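Local coordinates for Rpb7-binding protein seb1 (PDB 5MDT) that probably helps drive transcription termination by binding RNA polymerase II through its CTD-interacting domain and by binding nascent RNA, at residues 47-59 / 102-115. Sequence-based numbering, arbitrary orientation.
Sequences VYKYAKRAPVTHK and ITDSLVADAIQHAP
Lys59 NZ is gripped by four oxygens: across the contact Asp109 OD2 at 3.0 Å, through the syn lone pair of the carboxylate, and on its own side the carbonyl Ala51 O at 2.8 Å, with the donor in the carbonyl plane at a C=O...N angle of 155°, a water, and weakly Ala54 O. The ammonium of the buried Lys59, first residue of helix 59-79, thus joins Ala51 O in the last turn of helix 40-53 to Asp109 on helix 92-113, so three helices meet here. Asp109 CG lies anti to the backbone N (chi1 -176°), which turns the carboxylate toward both lysines. Lys52 NZ makes a weak, 3.4 Å salt-bridge bond to Asp109 OD1, which also accepts from the same water. Beyond this network Leu106 is a knob among Val47, Tyr48, Ala51 and Lys52, its CD2 3.7 Å from both Ala51 CB and Tyr48 CD1. A second water bridges Tyr48 OH and Ser105 OG. Just past the end of helix 40-53, Val56 CG1 packs 3.8 Å from His113 CB. With axes 10.2 Å apart and only 12° from parallel, the two helices pair in a way consistent with the right-handed superhelix known for CTD-interacting domains.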
# COMPACT_ATOMS: atom_id res chain seq x y z
N VAL A 47 1.63 0.22 8.24
CA VAL A 47 2.25 0.45 6.92
C VAL A 47 2.52 1.97 6.75
O VAL A 47 3.57 2.35 6.24
CB VAL A 47 1.31 -0.08 5.83
CG1 VAL A 47 1.80 0.33 4.43
CG2 VAL A 47 1.18 -1.60 5.95
N TYR A 48 1.56 2.82 7.15
CA TYR A 48 1.72 4.27 7.03
C TYR A 48 2.95 4.71 7.84
O TYR A 48 3.81 5.40 7.30
CB TYR A 48 0.44 4.97 7.55
CG TYR A 48 0.55 6.49 7.58
CD1 TYR A 48 0.34 7.25 6.43
CD2 TYR A 48 0.99 7.15 8.73
CE1 TYR A 48 0.46 8.65 6.46
CE2 TYR A 48 1.08 8.54 8.78
CZ TYR A 48 0.84 9.29 7.63
OH TYR A 48 0.95 10.65 7.71
N LYS A 49 3.08 4.24 9.10
CA LYS A 49 4.22 4.64 9.97
C LYS A 49 5.55 4.16 9.37
O LYS A 49 6.50 4.95 9.28
CB LYS A 49 4.04 4.08 11.38
CG LYS A 49 2.95 4.85 12.13
CD LYS A 49 2.61 4.21 13.50
CE LYS A 49 3.69 4.21 14.56
NZ LYS A 49 4.15 5.55 14.91
N TYR A 50 5.58 2.92 8.87
CA TYR A 50 6.80 2.42 8.24
C TYR A 50 7.16 3.25 7.01
O TYR A 50 8.31 3.69 6.90
CB TYR A 50 6.66 0.92 7.84
CG TYR A 50 7.83 0.45 7.00
CD1 TYR A 50 9.09 0.23 7.57
CD2 TYR A 50 7.70 0.25 5.62
CE1 TYR A 50 10.18 -0.16 6.79
CE2 TYR A 50 8.80 -0.11 4.83
CZ TYR A 50 10.03 -0.33 5.43
OH TYR A 50 11.14 -0.68 4.70
N ALA A 51 6.19 3.47 6.09
CA ALA A 51 6.49 4.22 4.85
C ALA A 51 7.03 5.61 5.14
O ALA A 51 7.98 6.06 4.50
CB ALA A 51 5.25 4.32 3.99
N LYS A 52 6.48 6.26 6.14
CA LYS A 52 6.89 7.64 6.44
C LYS A 52 8.28 7.69 7.08
O LYS A 52 9.04 8.60 6.77
CB LYS A 52 5.84 8.30 7.35
CG LYS A 52 4.49 8.58 6.65
CD LYS A 52 4.56 9.69 5.55
CE LYS A 52 4.64 11.07 6.16
NZ LYS A 52 4.81 12.16 5.14
N ARG A 53 8.65 6.70 7.93
CA ARG A 53 9.98 6.74 8.58
C ARG A 53 11.08 6.09 7.77
O ARG A 53 12.25 6.31 8.05
CB ARG A 53 9.95 6.10 9.98
CG ARG A 53 9.84 4.57 9.99
CD ARG A 53 9.71 4.00 11.42
NE ARG A 53 9.89 2.55 11.39
CZ ARG A 53 8.91 1.66 11.49
NH1 ARG A 53 7.67 2.05 11.74
NH2 ARG A 53 9.18 0.36 11.41
N ALA A 54 10.71 5.26 6.80
CA ALA A 54 11.68 4.47 6.05
C ALA A 54 12.73 5.28 5.30
O ALA A 54 12.44 6.41 4.90
CB ALA A 54 10.94 3.53 5.09
N PRO A 55 13.95 4.73 5.09
CA PRO A 55 14.95 5.45 4.28
C PRO A 55 14.38 5.81 2.89
O PRO A 55 13.46 5.14 2.42
CB PRO A 55 16.05 4.40 4.09
CG PRO A 55 15.95 3.54 5.29
CD PRO A 55 14.47 3.41 5.52
N VAL A 56 14.95 6.84 2.22
CA VAL A 56 14.46 7.30 0.91
C VAL A 56 14.46 6.20 -0.16
O VAL A 56 13.58 6.17 -1.02
CB VAL A 56 15.22 8.56 0.41
CG1 VAL A 56 15.04 9.74 1.38
CG2 VAL A 56 16.69 8.28 0.17
N THR A 57 15.40 5.25 -0.05
CA THR A 57 15.55 4.13 -0.98
C THR A 57 14.45 3.08 -0.76
O THR A 57 14.26 2.21 -1.61
CB THR A 57 16.92 3.47 -0.74
OG1 THR A 57 16.99 3.11 0.64
CG2 THR A 57 18.12 4.41 -1.11
N HIS A 58 13.77 3.13 0.41
CA HIS A 58 12.78 2.15 0.84
C HIS A 58 11.31 2.51 0.58
O HIS A 58 10.44 1.68 0.84
CB HIS A 58 12.99 1.87 2.35
CG HIS A 58 14.21 1.05 2.65
ND1 HIS A 58 15.42 1.27 2.01
CD2 HIS A 58 14.38 0.07 3.58
CE1 HIS A 58 16.27 0.39 2.53
NE2 HIS A 58 15.68 -0.35 3.49
N LYS A 59 11.03 3.72 0.06
CA LYS A 59 9.62 4.17 -0.14
C LYS A 59 8.92 3.32 -1.19
O LYS A 59 7.74 2.98 -1.02
CB LYS A 59 9.59 5.65 -0.60
CG LYS A 59 10.33 6.65 0.29
CD LYS A 59 9.93 6.55 1.76
CE LYS A 59 10.47 7.81 2.46
NZ LYS A 59 9.85 7.98 3.80
N ILE A 102 -4.79 6.29 2.86
CA ILE A 102 -3.37 6.65 3.03
C ILE A 102 -2.58 6.65 1.70
O ILE A 102 -1.41 7.05 1.70
CB ILE A 102 -2.64 5.77 4.10
CG1 ILE A 102 -2.48 4.31 3.61
CG2 ILE A 102 -3.34 5.87 5.48
CD1 ILE A 102 -1.43 3.43 4.40
N THR A 103 -3.17 6.14 0.59
CA THR A 103 -2.43 6.01 -0.67
C THR A 103 -1.88 7.34 -1.19
O THR A 103 -0.69 7.38 -1.54
CB THR A 103 -3.27 5.26 -1.71
OG1 THR A 103 -3.48 3.94 -1.21
CG2 THR A 103 -2.60 5.17 -3.09
N ASP A 104 -2.70 8.41 -1.25
CA ASP A 104 -2.22 9.70 -1.77
C ASP A 104 -0.99 10.18 -1.00
O ASP A 104 0.00 10.57 -1.63
CB ASP A 104 -3.32 10.78 -1.73
CG ASP A 104 -4.39 10.67 -2.80
OD1 ASP A 104 -4.34 9.70 -3.60
OD2 ASP A 104 -5.28 11.55 -2.85
N SER A 105 -1.03 10.11 0.36
CA SER A 105 0.08 10.53 1.24
C SER A 105 1.34 9.75 0.97
O SER A 105 2.42 10.35 0.90
CB SER A 105 -0.28 10.36 2.72
OG SER A 105 -1.37 11.19 3.06
N LEU A 106 1.23 8.40 0.85
CA LEU A 106 2.40 7.58 0.60
C LEU A 106 2.99 7.82 -0.79
O LEU A 106 4.22 7.84 -0.92
CB LEU A 106 2.16 6.10 0.89
CG LEU A 106 1.66 5.77 2.34
CD1 LEU A 106 1.81 4.28 2.61
CD2 LEU A 106 2.40 6.60 3.41
N VAL A 107 2.13 8.03 -1.83
CA VAL A 107 2.67 8.36 -3.18
C VAL A 107 3.35 9.72 -3.14
O VAL A 107 4.46 9.87 -3.67
CB VAL A 107 1.61 8.22 -4.31
CG1 VAL A 107 2.18 8.68 -5.67
CG2 VAL A 107 1.11 6.77 -4.40
N ALA A 108 2.72 10.71 -2.49
CA ALA A 108 3.29 12.07 -2.39
C ALA A 108 4.65 12.04 -1.70
O ALA A 108 5.58 12.68 -2.16
CB ALA A 108 2.34 12.98 -1.64
N ASP A 109 4.77 11.26 -0.62
CA ASP A 109 6.01 11.10 0.15
C ASP A 109 7.08 10.44 -0.72
O ASP A 109 8.25 10.86 -0.69
CB ASP A 109 5.72 10.25 1.39
CG ASP A 109 6.88 10.08 2.33
OD1 ASP A 109 7.24 11.07 3.02
OD2 ASP A 109 7.38 8.94 2.46
N ALA A 110 6.70 9.44 -1.53
CA ALA A 110 7.66 8.78 -2.40
C ALA A 110 8.11 9.73 -3.49
O ALA A 110 9.31 9.80 -3.79
CB ALA A 110 7.06 7.51 -3.01
N ILE A 111 7.18 10.56 -4.02
CA ILE A 111 7.54 11.58 -5.04
C ILE A 111 8.58 12.57 -4.46
O ILE A 111 9.55 12.93 -5.14
CB ILE A 111 6.26 12.30 -5.57
CG1 ILE A 111 5.41 11.36 -6.45
CG2 ILE A 111 6.58 13.62 -6.29
CD1 ILE A 111 4.04 11.91 -6.90
N GLN A 112 8.38 12.97 -3.21
CA GLN A 112 9.29 13.93 -2.57
C GLN A 112 10.69 13.35 -2.29
O GLN A 112 11.68 14.04 -2.47
CB GLN A 112 8.64 14.46 -1.28
CG GLN A 112 9.32 15.68 -0.67
CD GLN A 112 8.75 16.03 0.68
OE1 GLN A 112 7.60 15.71 1.01
NE2 GLN A 112 9.53 16.73 1.49
N HIS A 113 10.77 12.06 -1.90
CA HIS A 113 12.02 11.48 -1.42
C HIS A 113 12.70 10.41 -2.24
O HIS A 113 13.92 10.25 -2.12
CB HIS A 113 11.74 10.88 -0.02
CG HIS A 113 11.37 11.91 0.98
ND1 HIS A 113 12.27 12.91 1.35
CD2 HIS A 113 10.20 12.12 1.62
CE1 HIS A 113 11.61 13.68 2.21
NE2 HIS A 113 10.37 13.24 2.41
N ALA A 114 11.94 9.60 -2.97
CA ALA A 114 12.50 8.45 -3.66
C ALA A 114 13.43 8.80 -4.81
O ALA A 114 13.27 9.87 -5.42
CB ALA A 114 11.39 7.53 -4.14
N PRO A 115 14.44 7.94 -5.06
CA PRO A 115 15.31 8.17 -6.24
C PRO A 115 14.43 8.23 -7.49
O PRO A 115 13.46 7.49 -7.58
CB PRO A 115 16.21 6.93 -6.28
CG PRO A 115 16.11 6.30 -4.95
CD PRO A 115 14.76 6.66 -4.39
O HOH W 1 -0.03 12.06 5.59
O HOH W 2 9.39 10.70 4.83